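Local coordinates for VP5 (Halorubrum pleomorphic virus 2, PDB 6QGI), which is the envelope protein of a haloarchaeal pleomorphic virus and probably mediates fusion of the viral membrane with that of the host cell, at residues T54-T58 with I59-Q63; G68-H71 with T72-D76; K229-Y232 with D233-T237; T237-Q240 with N241-G245. All blocks are in the same frame, centred on the assembly; numbering follows the deposited sequence.

Contact 1: residues T54-T58 with I59-Q63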
ATOM      1  N   THR A  54       3.779  -3.008   5.983  1.00 24.60           N
ATOM      2  CA  THR A  54       3.055  -1.746   6.215  1.00 24.60           C
ATOM      3  C   THR A  54       3.725  -0.569   5.478  1.00 27.72           C
ATOM      4  O   THR A  54       3.019   0.350   5.059  1.00 27.99           O
ATOM      5  CB  THR A  54       2.881  -1.431   7.715  1.00 37.17           C
ATOM      6  OG1 THR A  54       4.152  -1.263   8.339  1.00 40.78           O
ATOM      7  CG2 THR A  54       2.049  -2.479   8.454  1.00 35.77           C
ATOM      8  N   ASN A  55       5.069  -0.595   5.304  1.00 23.02           N
ATOM      9  CA  ASN A  55       5.783   0.453   4.556  1.00 22.12           C
ATOM     10  C   ASN A  55       5.511   0.311   3.066  1.00 25.36           C
ATOM     11  O   ASN A  55       5.459   1.318   2.356  1.00 24.60           O
ATOM     12  CB  ASN A  55       7.289   0.418   4.825  1.00 19.17           C
ATOM     13  CG  ASN A  55       7.709   0.901   6.187  1.00 28.46           C
ATOM     14  OD1 ASN A  55       6.924   1.445   6.962  1.00 23.26           O
ATOM     15  ND2 ASN A  55       8.973   0.710   6.511  1.00 20.63           N
ATOM     16  N   ALA A  56       5.339  -0.946   2.597  1.00 22.06           N
ATOM     17  CA  ALA A  56       5.025  -1.270   1.206  1.00 21.88           C
ATOM     18  C   ALA A  56       3.563  -0.952   0.910  1.00 25.47           C
ATOM     19  O   ALA A  56       3.268  -0.349  -0.121  1.00 25.05           O
ATOM     20  CB  ALA A  56       5.314  -2.736   0.927  1.00 22.56           C
ATOM     21  N   SER A  57       2.655  -1.314   1.841  1.00 21.64           N
ATOM     22  CA  SER A  57       1.212  -1.083   1.719  1.00 21.33           C
ATOM     23  C   SER A  57       0.879   0.384   1.570  1.00 23.90           C
ATOM     24  O   SER A  57      -0.099   0.726   0.907  1.00 22.97           O
ATOM     25  CB  SER A  57       0.467  -1.642   2.927  1.00 24.71           C
ATOM     26  OG  SER A  57       0.690  -3.033   3.071  1.00 34.74           O
ATOM     27  N   THR A  58       1.684   1.254   2.194  1.00 20.12           N
ATOM     28  CA  THR A  58       1.433   2.679   2.166  1.00 19.55           C
ATOM     29  C   THR A  58       2.359   3.427   1.209  1.00 22.46           C
ATOM     30  O   THR A  58       1.860   4.066   0.289  1.00 21.60           O
ATOM     31  CB  THR A  58       1.503   3.282   3.581  1.00 28.88           C
ATOM     32  OG1 THR A  58       2.787   3.016   4.151  1.00 30.00           O
ATOM     33  CG2 THR A  58       0.388   2.778   4.503  1.00 26.35           C
ATOM     34  N   ILE A  59       3.686   3.348   1.397  1.00 19.48           N
ATOM     35  CA  ILE A  59       4.620   4.155   0.607  1.00 19.70           C
ATOM     36  C   ILE A  59       5.383   3.410  -0.517  1.00 24.29           C
ATOM     37  O   ILE A  59       5.340   3.873  -1.658  1.00 24.76           O
ATOM     38  CB  ILE A  59       5.626   4.833   1.577  1.00 22.83           C
ATOM     39  CG1 ILE A  59       4.942   5.933   2.419  1.00 23.14           C
ATOM     40  CG2 ILE A  59       6.835   5.386   0.818  1.00 23.65           C
ATOM     41  CD1 ILE A  59       5.759   6.444   3.510  1.00 33.22           C
ATOM     42  N   VAL A  60       6.124   2.339  -0.186  1.00 21.03           N
ATOM     43  CA  VAL A  60       7.047   1.654  -1.092  1.00 20.87           C
ATOM     44  C   VAL A  60       6.351   1.058  -2.324  1.00 26.28           C
ATOM     45  O   VAL A  60       6.883   1.220  -3.420  1.00 25.77           O
ATOM     46  CB  VAL A  60       7.911   0.592  -0.347  1.00 23.90           C
ATOM     47  CG1 VAL A  60       8.957  -0.038  -1.262  1.00 23.60           C
ATOM     48  CG2 VAL A  60       8.595   1.214   0.871  1.00 23.38           C
ATOM     49  N   ASP A  61       5.187   0.407  -2.174  1.00 24.53           N
ATOM     50  CA  ASP A  61       4.512  -0.215  -3.324  1.00 25.26           C
ATOM     51  C   ASP A  61       3.677   0.761  -4.160  1.00 29.55           C
ATOM     52  O   ASP A  61       3.235   0.387  -5.243  1.00 29.75           O
ATOM     53  CB  ASP A  61       3.641  -1.399  -2.869  1.00 27.54           C
ATOM     54  CG  ASP A  61       4.398  -2.702  -2.662  1.00 40.48           C
ATOM     55  OD1 ASP A  61       5.651  -2.680  -2.719  1.00 40.41           O
ATOM     56  OD2 ASP A  61       3.734  -3.751  -2.447  1.00 47.41           O
ATOM     57  N   ASN A  62       3.495   2.011  -3.698  1.00 25.50           N
ATOM     58  CA  ASN A  62       2.671   2.979  -4.418  1.00 25.47           C
ATOM     59  C   ASN A  62       3.449   4.264  -4.731  1.00 31.17           C
ATOM     60  O   ASN A  62       3.167   5.318  -4.165  1.00 31.07           O
ATOM     61  CB  ASN A  62       1.388   3.288  -3.618  1.00 23.74           C
ATOM     62  CG  ASN A  62       0.756   2.083  -2.952  1.00 32.44           C
ATOM     63  OD1 ASN A  62       0.458   1.080  -3.587  1.00 26.51           O
ATOM     64  ND2 ASN A  62       0.556   2.157  -1.651  1.00 18.63           N
ATOM     65  N   GLN A  63       4.412   4.179  -5.651  1.00 29.36           N
ATOM     66  CA  GLN A  63       5.233   5.320  -6.070  1.00 29.79           C
ATOM     67  C   GLN A  63       4.587   6.043  -7.240  1.00 33.67           C
ATOM     68  O   GLN A  63       4.954   7.182  -7.543  1.00 34.49           O
ATOM     69  CB  GLN A  63       6.657   4.877  -6.473  1.00 31.65           C
ATOM     70  CG  GLN A  63       7.203   3.661  -5.727  1.00 50.35           C
ATOM     71  CD  GLN A  63       6.854   2.342  -6.375  1.00 74.76           C
ATOM     72  OE1 GLN A  63       5.896   2.221  -7.146  1.00 71.11           O
ATOM     73  NE2 GLN A  63       7.636   1.318  -6.072  1.00 69.83           N
TER
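Asn55 O is gripped by two backbone donors at once, Ile59 N at 2.9 Å and Val60 N at 2.8 Å, and this fork marks where helix 37-60 changes its winding. The two N-H groups reach the carbonyl from opposite faces of its plane. That of Val60 is the straighter, with 166° at the hydrogen against 141° for Ile59. One residue on, Asp61 N meets Ala56 O at 2.9 Å, again five residues apart, so the chain here winds in a wider, pi-type turn.

The widened turn is tied off by a side chain. Asn62 turns its amide back over the carbonyls of the preceding turn, and its ND2 donates both to Ser57 O and to Thr58 O, each at 3.0 Å. Both acceptors lie near the plane of the amide, whereas the nitrogen stands well above the plane of either carbonyl. The other end of the amide is held too, OD1 bonding to Tyr344, so its rotation is fixed from both ends. The Asp61 carboxylate rests against the Ala56 methyl, with OD1 3.7 Å from Ala56 CB. Val60 turns CG2 beside its own backbone N, CG1 being anti to that nitrogen (chi1 -175°), and thereby brings CG2 within 3.5 Å of Asn55 O. Thr58 OG1 bonds back to Thr54 O, while Ile59 packs on Phe113 and Thr116 of helix 91-133 and on Trp228 of helix 225-253.

Such i-to-i+5 bonding, with a side-chain amide joined to nearby carbonyls, is characteristic of a pi-type turn (pi-bulge) in an alpha-helix, here within a helical bundle.

Contact 2: residues G68-H71 with T72-D76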
ATOM      1  N   GLY A  68      -1.131  11.816  -8.940  1.00 30.00           N
ATOM      2  CA  GLY A  68      -2.357  12.213  -8.264  1.00 28.98           C
ATOM      3  C   GLY A  68      -2.111  13.264  -7.202  1.00 30.36           C
ATOM      4  O   GLY A  68      -3.000  14.066  -6.917  1.00 30.44           O
ATOM      5  N   VAL A  69      -0.900  13.267  -6.609  1.00 24.90           N
ATOM      6  CA  VAL A  69      -0.488  14.253  -5.607  1.00 24.27           C
ATOM      7  C   VAL A  69      -0.356  15.595  -6.332  1.00 27.41           C
ATOM      8  O   VAL A  69      -0.886  16.600  -5.858  1.00 27.24           O
ATOM      9  CB  VAL A  69       0.810  13.840  -4.852  1.00 27.68           C
ATOM     10  CG1 VAL A  69       1.278  14.936  -3.903  1.00 27.65           C
ATOM     11  CG2 VAL A  69       0.616  12.534  -4.089  1.00 26.91           C
ATOM     12  N   LYS A  70       0.280  15.572  -7.526  1.00 23.47           N
ATOM     13  CA  LYS A  70       0.472  16.716  -8.419  1.00 23.05           C
ATOM     14  C   LYS A  70      -0.892  17.318  -8.808  1.00 26.24           C
ATOM     15  O   LYS A  70      -1.047  18.535  -8.765  1.00 27.29           O
ATOM     16  CB  LYS A  70       1.272  16.287  -9.663  1.00 24.76           C
ATOM     17  CG  LYS A  70       1.683  17.445 -10.556  1.00 36.21           C
ATOM     18  CD  LYS A  70       2.269  16.986 -11.870  1.00 45.19           C
ATOM     19  CE  LYS A  70       1.314  17.214 -13.012  1.00 53.92           C
ATOM     20  NZ  LYS A  70       1.945  16.904 -14.317  1.00 62.28           N
ATOM     21  N   HIS A  71      -1.872  16.457  -9.140  1.00 21.36           N
ATOM     22  CA  HIS A  71      -3.242  16.818  -9.519  1.00 21.28           C
ATOM     23  C   HIS A  71      -3.979  17.453  -8.338  1.00 25.64           C
ATOM     24  O   HIS A  71      -4.651  18.472  -8.515  1.00 25.85           O
ATOM     25  CB  HIS A  71      -3.999  15.563 -10.016  1.00 21.69           C
ATOM     26  CG  HIS A  71      -5.408  15.815 -10.461  1.00 25.30           C
ATOM     27  ND1 HIS A  71      -5.687  16.380 -11.693  1.00 27.59           N
ATOM     28  CD2 HIS A  71      -6.577  15.536  -9.837  1.00 26.92           C
ATOM     29  CE1 HIS A  71      -7.007  16.440 -11.773  1.00 27.32           C
ATOM     30  NE2 HIS A  71      -7.586  15.949 -10.678  1.00 27.46           N
ATOM     31  N   THR A  72      -3.849  16.847  -7.139  1.00 22.07           N
ATOM     32  CA  THR A  72      -4.492  17.305  -5.906  1.00 22.02           C
ATOM     33  C   THR A  72      -3.921  18.672  -5.513  1.00 27.44           C
ATOM     34  O   THR A  72      -4.702  19.582  -5.223  1.00 27.77           O
ATOM     35  CB  THR A  72      -4.350  16.242  -4.810  1.00 25.27           C
ATOM     36  OG1 THR A  72      -4.928  15.034  -5.297  1.00 24.65           O
ATOM     37  CG2 THR A  72      -5.038  16.631  -3.510  1.00 23.55           C
ATOM     38  N   ALA A  73      -2.574  18.824  -5.556  1.00 24.47           N
ATOM     39  CA  ALA A  73      -1.870  20.073  -5.248  1.00 25.07           C
ATOM     40  C   ALA A  73      -2.403  21.209  -6.105  1.00 30.67           C
ATOM     41  O   ALA A  73      -2.766  22.253  -5.561  1.00 31.56           O
ATOM     42  CB  ALA A  73      -0.371  19.907  -5.462  1.00 25.60           C
ATOM     43  N   TYR A  74      -2.536  20.969  -7.426  1.00 27.86           N
ATOM     44  CA  TYR A  74      -3.053  21.935  -8.390  1.00 29.02           C
ATOM     45  C   TYR A  74      -4.505  22.345  -8.101  1.00 32.91           C
ATOM     46  O   TYR A  74      -4.803  23.528  -8.184  1.00 32.85           O
ATOM     47  CB  TYR A  74      -2.951  21.385  -9.810  1.00 30.84           C
ATOM     48  CG  TYR A  74      -1.714  21.803 -10.574  1.00 32.99           C
ATOM     49  CD1 TYR A  74      -1.456  23.146 -10.840  1.00 35.50           C
ATOM     50  CD2 TYR A  74      -0.852  20.854 -11.116  1.00 33.38           C
ATOM     51  CE1 TYR A  74      -0.337  23.535 -11.574  1.00 36.62           C
ATOM     52  CE2 TYR A  74       0.265  21.231 -11.857  1.00 34.44           C
ATOM     53  CZ  TYR A  74       0.521  22.573 -12.080  1.00 42.15           C
ATOM     54  OH  TYR A  74       1.620  22.954 -12.806  1.00 43.62           O
ATOM     55  N   THR A  75      -5.392  21.387  -7.743  1.00 29.25           N
ATOM     56  CA  THR A  75      -6.801  21.659  -7.421  1.00 29.12           C
ATOM     57  C   THR A  75      -6.893  22.705  -6.285  1.00 32.95           C
ATOM     58  O   THR A  75      -7.572  23.713  -6.463  1.00 33.65           O
ATOM     59  CB  THR A  75      -7.548  20.349  -7.083  1.00 33.41           C
ATOM     60  OG1 THR A  75      -7.518  19.481  -8.217  1.00 31.11           O
ATOM     61  CG2 THR A  75      -8.996  20.581  -6.681  1.00 31.61           C
ATOM     62  N   ASP A  76      -6.167  22.493  -5.166  1.00 28.76           N
ATOM     63  CA  ASP A  76      -6.149  23.383  -3.996  1.00 28.86           C
ATOM     64  C   ASP A  76      -5.488  24.722  -4.293  1.00 31.73           C
ATOM     65  O   ASP A  76      -5.934  25.747  -3.779  1.00 32.03           O
ATOM     66  CB  ASP A  76      -5.419  22.718  -2.818  1.00 30.77           C
ATOM     67  CG  ASP A  76      -6.148  21.565  -2.149  1.00 44.10           C
ATOM     68  OD1 ASP A  76      -7.357  21.380  -2.425  1.00 45.32           O
ATOM     69  OD2 ASP A  76      -5.515  20.856  -1.340  1.00 50.27           O
TER
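Thr72 and Thr75 both fold their hydroxyls back onto carbonyls one turn earlier, in a buried, local contact along helix 66-86 that sits among helices 91-133, 225-253 and 476-496. Thr72 OG1 donates to Gly68 O at 2.7 Å, and Thr72 N reaches the same oxygen at 2.9 Å from the opposite face of the carbonyl plane. The hydroxyl lies beside the residue's own backbone N (chi1 -57°), where it faces back along the helix, while CG2 takes the place anti to that nitrogen. Thr75 repeats the scheme on His71 O, with OG1 at 3.1 Å and the amide at the same distance.

This is the familiar way an alpha-helix satisfies a buried threonine: the hydroxyl shares a carbonyl with the i-to-i+4 backbone bond, so a polar atom can be placed in a packed bundle. The intervening amide, Ala73 N, makes a straighter bond to Val69 O, 166° at the hydrogen.

Thr75 OG1 also stands over one face of the His71 imidazole, 4.2 Å above the plane and displaced toward its rim. His468 meets the His71 ring and makes a weak bond to the Thr75 hydroxyl, linking the two residues from outside. On another side of the helix, the aliphatic part of Lys70 runs by the Tyr74 ring, CG being 4.2 Å from CE2, and CD2 of that ring lies 3.3 Å from Lys70 O.

Contact 3: residues K229-Y232 with D233-T237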
ATOM      1  N   LYS A 229      14.324   6.610  -1.880  1.00 23.19           N
ATOM      2  CA  LYS A 229      14.929   7.700  -2.658  1.00 23.67           C
ATOM      3  C   LYS A 229      14.143   7.995  -3.962  1.00 28.27           C
ATOM      4  O   LYS A 229      13.876   9.176  -4.194  1.00 28.55           O
ATOM      5  CB  LYS A 229      16.417   7.428  -2.961  1.00 26.46           C
ATOM      6  CG  LYS A 229      17.116   8.486  -3.812  1.00 40.12           C
ATOM      7  CD  LYS A 229      17.169   9.845  -3.138  1.00 49.02           C
ATOM      8  CE  LYS A 229      18.074  10.796  -3.873  1.00 55.10           C
ATOM      9  NZ  LYS A 229      17.838  12.201  -3.446  1.00 59.16           N
ATOM     10  N   PRO A 230      13.725   7.008  -4.807  1.00 24.38           N
ATOM     11  CA  PRO A 230      12.949   7.367  -6.009  1.00 24.04           C
ATOM     12  C   PRO A 230      11.609   8.028  -5.673  1.00 27.37           C
ATOM     13  O   PRO A 230      11.204   8.936  -6.400  1.00 27.54           O
ATOM     14  CB  PRO A 230      12.734   6.022  -6.715  1.00 25.38           C
ATOM     15  CG  PRO A 230      13.767   5.123  -6.161  1.00 29.84           C
ATOM     16  CD  PRO A 230      13.916   5.545  -4.741  1.00 25.32           C
ATOM     17  N   ILE A 231      10.932   7.592  -4.577  1.00 22.86           N
ATOM     18  CA  ILE A 231       9.644   8.158  -4.146  1.00 22.17           C
ATOM     19  C   ILE A 231       9.855   9.608  -3.671  1.00 27.31           C
ATOM     20  O   ILE A 231       9.074  10.476  -4.067  1.00 27.41           O
ATOM     21  CB  ILE A 231       8.915   7.297  -3.079  1.00 24.17           C
ATOM     22  CG1 ILE A 231       8.746   5.853  -3.562  1.00 24.07           C
ATOM     23  CG2 ILE A 231       7.549   7.906  -2.719  1.00 24.34           C
ATOM     24  CD1 ILE A 231       8.514   4.852  -2.493  1.00 33.77           C
ATOM     25  N   TYR A 232      10.916   9.871  -2.860  1.00 24.00           N
ATOM     26  CA  TYR A 232      11.253  11.216  -2.379  1.00 24.51           C
ATOM     27  C   TYR A 232      11.543  12.159  -3.557  1.00 30.51           C
ATOM     28  O   TYR A 232      11.015  13.270  -3.577  1.00 30.41           O
ATOM     29  CB  TYR A 232      12.456  11.211  -1.395  1.00 25.89           C
ATOM     30  CG  TYR A 232      13.031  12.597  -1.171  1.00 28.06           C
ATOM     31  CD1 TYR A 232      12.383  13.520  -0.356  1.00 29.97           C
ATOM     32  CD2 TYR A 232      14.164  13.024  -1.867  1.00 29.34           C
ATOM     33  CE1 TYR A 232      12.855  14.822  -0.216  1.00 31.26           C
ATOM     34  CE2 TYR A 232      14.644  14.326  -1.736  1.00 30.90           C
ATOM     35  CZ  TYR A 232      13.992  15.221  -0.903  1.00 39.05           C
ATOM     36  OH  TYR A 232      14.466  16.506  -0.761  1.00 41.06           O
ATOM     37  N   ASP A 233      12.421  11.729  -4.498  1.00 28.53           N
ATOM     38  CA  ASP A 233      12.845  12.483  -5.684  1.00 29.30           C
ATOM     39  C   ASP A 233      11.663  12.871  -6.557  1.00 33.69           C
ATOM     40  O   ASP A 233      11.603  14.022  -6.989  1.00 34.92           O
ATOM     41  CB  ASP A 233      13.868  11.685  -6.517  1.00 31.46           C
ATOM     42  CG  ASP A 233      15.272  11.640  -5.953  1.00 42.70           C
ATOM     43  OD1 ASP A 233      15.564  12.422  -5.021  1.00 43.92           O
ATOM     44  OD2 ASP A 233      16.088  10.832  -6.456  1.00 49.25           O
ATOM     45  N   GLU A 234      10.725  11.926  -6.805  1.00 29.11           N
ATOM     46  CA  GLU A 234       9.507  12.152  -7.592  1.00 29.09           C
ATOM     47  C   GLU A 234       8.585  13.126  -6.846  1.00 33.32           C
ATOM     48  O   GLU A 234       8.002  14.002  -7.479  1.00 33.48           O
ATOM     49  CB  GLU A 234       8.784  10.822  -7.890  1.00 29.90           C
ATOM     50  CG  GLU A 234       7.760  10.907  -9.015  1.00 39.97           C
ATOM     51  CD  GLU A 234       7.082   9.604  -9.400  1.00 66.10           C
ATOM     52  OE1 GLU A 234       7.785   8.575  -9.537  1.00 67.10           O
ATOM     53  OE2 GLU A 234       5.844   9.617  -9.592  1.00 59.82           O
ATOM     54  N   MET A 235       8.490  12.994  -5.504  1.00 29.65           N
ATOM     55  CA  MET A 235       7.704  13.878  -4.642  1.00 29.73           C
ATOM     56  C   MET A 235       8.291  15.296  -4.675  1.00 34.66           C
ATOM     57  O   MET A 235       7.540  16.274  -4.701  1.00 34.82           O
ATOM     58  CB  MET A 235       7.677  13.338  -3.207  1.00 31.72           C
ATOM     59  CG  MET A 235       6.532  13.870  -2.368  1.00 35.14           C
ATOM     60  SD  MET A 235       6.634  13.324  -0.639  1.00 39.17           S
ATOM     61  CE  MET A 235       6.211  11.583  -0.815  1.00 34.98           C
ATOM     62  N   ASP A 236       9.634  15.393  -4.697  1.00 31.55           N
ATOM     63  CA  ASP A 236      10.382  16.646  -4.757  1.00 31.99           C
ATOM     64  C   ASP A 236      10.228  17.282  -6.138  1.00 34.61           C
ATOM     65  O   ASP A 236      10.155  18.506  -6.237  1.00 34.46           O
ATOM     66  CB  ASP A 236      11.864  16.410  -4.419  1.00 34.65           C
ATOM     67  CG  ASP A 236      12.626  17.687  -4.138  1.00 50.48           C
ATOM     68  OD1 ASP A 236      12.356  18.323  -3.091  1.00 52.44           O
ATOM     69  OD2 ASP A 236      13.491  18.052  -4.962  1.00 57.71           O
ATOM     70  N   THR A 237      10.152  16.444  -7.198  1.00 29.96           N
ATOM     71  CA  THR A 237       9.945  16.881  -8.583  1.00 29.40           C
ATOM     72  C   THR A 237       8.542  17.500  -8.686  1.00 32.64           C
ATOM     73  O   THR A 237       8.397  18.580  -9.266  1.00 33.45           O
ATOM     74  CB  THR A 237      10.169  15.705  -9.560  1.00 32.05           C
ATOM     75  OG1 THR A 237      11.515  15.239  -9.435  1.00 30.25           O
ATOM     76  CG2 THR A 237       9.895  16.075 -11.013  1.00 28.05           C
TER
HETATM   77  O   HOH W   1       8.952   6.811  -7.804  1.00 25.97           O
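Regular i-to-i+4 bonds carry the helix across this stretch, Asp233 N donating almost straight to Lys229 O (170° at the hydrogen), although the helix is kinked at Pro230 and Ile231, whose nitrogens make no bond to the turn before.

The same pair is joined again through its side chains. Lys229 NZ forms a salt bridge with Asp233 OD1 at 2.8 Å, approaching on the syn side of that oxygen, the side of the other carboxylate oxygen. The lysine chain bends about CB-CG (chi2 63°), a turn that brings its end to the carboxylate, with CE 3.3 Å from Asp233 OD2. The ammonium has a second acceptor in Met196 O, which anchors it to a neighbouring loop.

Tyr232 lies alongside Asp236 and points the same way, with ring and carboxylate planes only 22° apart. Asp236 CB sits over one face of the ring, toward its rim, and the phenol OH is 3.6 Å from Asp236 OD1. Toward the bundle, Ile231 CG2 touches Met235 CE at 4.4 Å, and both residues pack on Phe113 and Leu66. A water bonds to Glu234 OE1 at 2.7 Å and more weakly to Pro230 O.

At the next turn, Thr237 OG1 donates to Asp233 O at 2.7 Å, giving that carbonyl a second donor beside Thr237 N. The chemistry implies an amphipathic helix: one lysine-aspartate salt bridge, four residues apart, lies on the outer side, apolar Ile231 and Met235 face the bundle, and the lysine would probably favour the ionised form of Asp233.

Contact 4: residues T237-Q240 with N241-G245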
ATOM      1  N   THR A 237      10.152  16.444  -7.198  1.00 29.96           N
ATOM      2  CA  THR A 237       9.945  16.881  -8.583  1.00 29.40           C
ATOM      3  C   THR A 237       8.542  17.500  -8.686  1.00 32.64           C
ATOM      4  O   THR A 237       8.397  18.580  -9.266  1.00 33.45           O
ATOM      5  CB  THR A 237      10.169  15.705  -9.560  1.00 32.05           C
ATOM      6  OG1 THR A 237      11.515  15.239  -9.435  1.00 30.25           O
ATOM      7  CG2 THR A 237       9.895  16.075 -11.013  1.00 28.05           C
ATOM      8  N   VAL A 238       7.531  16.844  -8.071  1.00 27.18           N
ATOM      9  CA  VAL A 238       6.130  17.280  -8.040  1.00 26.20           C
ATOM     10  C   VAL A 238       6.037  18.666  -7.373  1.00 30.00           C
ATOM     11  O   VAL A 238       5.424  19.562  -7.945  1.00 29.74           O
ATOM     12  CB  VAL A 238       5.215  16.216  -7.359  1.00 28.93           C
ATOM     13  CG1 VAL A 238       3.894  16.813  -6.882  1.00 28.91           C
ATOM     14  CG2 VAL A 238       4.954  15.044  -8.299  1.00 28.27           C
ATOM     15  N   LEU A 239       6.689  18.849  -6.204  1.00 26.38           N
ATOM     16  CA  LEU A 239       6.687  20.105  -5.454  1.00 26.25           C
ATOM     17  C   LEU A 239       7.276  21.251  -6.274  1.00 31.69           C
ATOM     18  O   LEU A 239       6.703  22.339  -6.276  1.00 32.93           O
ATOM     19  CB  LEU A 239       7.445  19.940  -4.120  1.00 26.10           C
ATOM     20  CG  LEU A 239       7.656  21.184  -3.240  1.00 30.80           C
ATOM     21  CD1 LEU A 239       6.349  21.756  -2.741  1.00 31.11           C
ATOM     22  CD2 LEU A 239       8.551  20.873  -2.076  1.00 32.43           C
ATOM     23  N   GLN A 240       8.379  20.998  -6.994  1.00 28.04           N
ATOM     24  CA  GLN A 240       9.052  21.991  -7.828  1.00 28.38           C
ATOM     25  C   GLN A 240       8.237  22.311  -9.086  1.00 32.58           C
ATOM     26  O   GLN A 240       8.146  23.480  -9.462  1.00 33.66           O
ATOM     27  CB  GLN A 240      10.466  21.520  -8.211  1.00 29.96           C
ATOM     28  CG  GLN A 240      11.444  21.388  -7.031  1.00 49.77           C
ATOM     29  CD  GLN A 240      11.665  22.662  -6.239  1.00 75.38           C
ATOM     30  OE1 GLN A 240      11.830  23.760  -6.788  1.00 74.92           O
ATOM     31  NE2 GLN A 240      11.678  22.537  -4.921  1.00 66.23           N
ATOM     32  N   ASN A 241       7.637  21.284  -9.720  1.00 27.75           N
ATOM     33  CA  ASN A 241       6.832  21.423 -10.938  1.00 27.20           C
ATOM     34  C   ASN A 241       5.506  22.133 -10.678  1.00 30.21           C
ATOM     35  O   ASN A 241       5.082  22.911 -11.530  1.00 30.55           O
ATOM     36  CB  ASN A 241       6.570  20.057 -11.599  1.00 27.53           C
ATOM     37  CG  ASN A 241       7.773  19.406 -12.255  1.00 49.58           C
ATOM     38  OD1 ASN A 241       8.871  19.973 -12.349  1.00 42.76           O
ATOM     39  ND2 ASN A 241       7.589  18.177 -12.721  1.00 41.84           N
ATOM     40  N   VAL A 242       4.841  21.867  -9.532  1.00 25.89           N
ATOM     41  CA  VAL A 242       3.564  22.517  -9.205  1.00 25.62           C
ATOM     42  C   VAL A 242       3.831  23.995  -8.850  1.00 30.84           C
ATOM     43  O   VAL A 242       3.052  24.842  -9.272  1.00 30.99           O
ATOM     44  CB  VAL A 242       2.726  21.781  -8.122  1.00 28.33           C
ATOM     45  CG1 VAL A 242       1.411  22.508  -7.843  1.00 28.28           C
ATOM     46  CG2 VAL A 242       2.431  20.351  -8.548  1.00 27.38           C
ATOM     47  N   ARG A 243       4.940  24.306  -8.136  1.00 28.00           N
ATOM     48  CA  ARG A 243       5.330  25.688  -7.786  1.00 28.50           C
ATOM     49  C   ARG A 243       5.582  26.527  -9.045  1.00 34.78           C
ATOM     50  O   ARG A 243       5.026  27.618  -9.171  1.00 36.23           O
ATOM     51  CB  ARG A 243       6.591  25.706  -6.900  1.00 26.40           C
ATOM     52  CG  ARG A 243       6.342  25.487  -5.419  1.00 30.01           C
ATOM     53  CD  ARG A 243       7.641  25.128  -4.730  1.00 31.77           C
ATOM     54  NE  ARG A 243       7.499  25.026  -3.280  1.00 32.03           N
ATOM     55  CZ  ARG A 243       8.472  24.668  -2.449  1.00 41.67           C
ATOM     56  NH1 ARG A 243       9.669  24.339  -2.928  1.00 31.08           N
ATOM     57  NH2 ARG A 243       8.260  24.616  -1.146  1.00 25.07           N
ATOM     58  N   SER A 244       6.415  26.012  -9.972  1.00 32.10           N
ATOM     59  CA  SER A 244       6.768  26.669 -11.235  1.00 33.16           C
ATOM     60  C   SER A 244       5.561  26.744 -12.172  1.00 38.11           C
ATOM     61  O   SER A 244       5.379  27.748 -12.868  1.00 39.19           O
ATOM     62  CB  SER A 244       7.913  25.929 -11.923  1.00 36.44           C
ATOM     63  OG  SER A 244       9.009  25.738 -11.043  1.00 44.99           O
ATOM     64  N   GLY A 245       4.758  25.682 -12.167  1.00 33.98           N
ATOM     65  CA  GLY A 245       3.555  25.553 -12.978  1.00 33.96           C
ATOM     66  C   GLY A 245       2.429  26.469 -12.548  1.00 38.93           C
ATOM     67  O   GLY A 245       1.752  27.038 -13.404  1.00 39.66           O
TER
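Among the polar contacts, Ser244 OG donates to Gln240 O at 2.9 Å, and Ser244 N reaches the same oxygen at 3.1 Å from the opposite face of the carbonyl plane. The hydroxyl is placed there because it lies beside the residue's own backbone N (chi1 -52°), turned back toward the preceding turn. Asn241 N bonds to Thr237 O in the ordinary helical way, and the Asn241 side chain runs alongside that of Thr237, pointing the same way, with ND2 3.6 Å from CG2.

Contacts around the flat guanidinium come next. Arg243 stretches out from CG to NE, which lays its guanidinium across the end of Leu239. Leu239 CD1 meets one face of that group, 3.4 Å above the plane and nearer its rim. Gln240 NE2 stands at the guanidinium edge, its amide plane turned 82° from it. The polar end of the arginine is anchored elsewhere: NH2 bonds to Asn103 of helix 91-133, so that Leu239 and Arg243 together tie helix 225-253 to that neighbour, Leu239 also touching Leu106 and Gln110. This is side-by-side helix packing in a bundle, with the solvent-facing residues Thr237, Gln240, Asn241 and Ser244 on the outer side.

Apolar packing completes the account. Val238 CG1 lies 4.2 Å from Val242 CG2, the two side chains pointing the same way, and both reach Lys70 on helix 66-86. Val242 also packs on Val102 of helix 91-133.

Each of the four contacts is local to one helix, yet they sample different depths of the same bundle. Contact 2 is the most buried, and its two threonine hydroxyls are satisfied by carbonyls one turn back; contacts 3 and 4 share helix 225-253 and Thr237, and combine apolar groups facing the bundle with polar residues toward the surface, though Arg243 reaches in to helix 91-133. Contact 1, nearest the chain's centre, differs in its pi-type turn and an asparagine amide bonded to two carbonyls. Contact 1 touches contact 3 where Gln63 and Val60 meet Ile231, and contact 2 touches contact 4 where Lys70 and Tyr74 meet Val238, Val242 and Gly245. Contacts 1 and 2 stay about 8 Å apart at their nearest atoms.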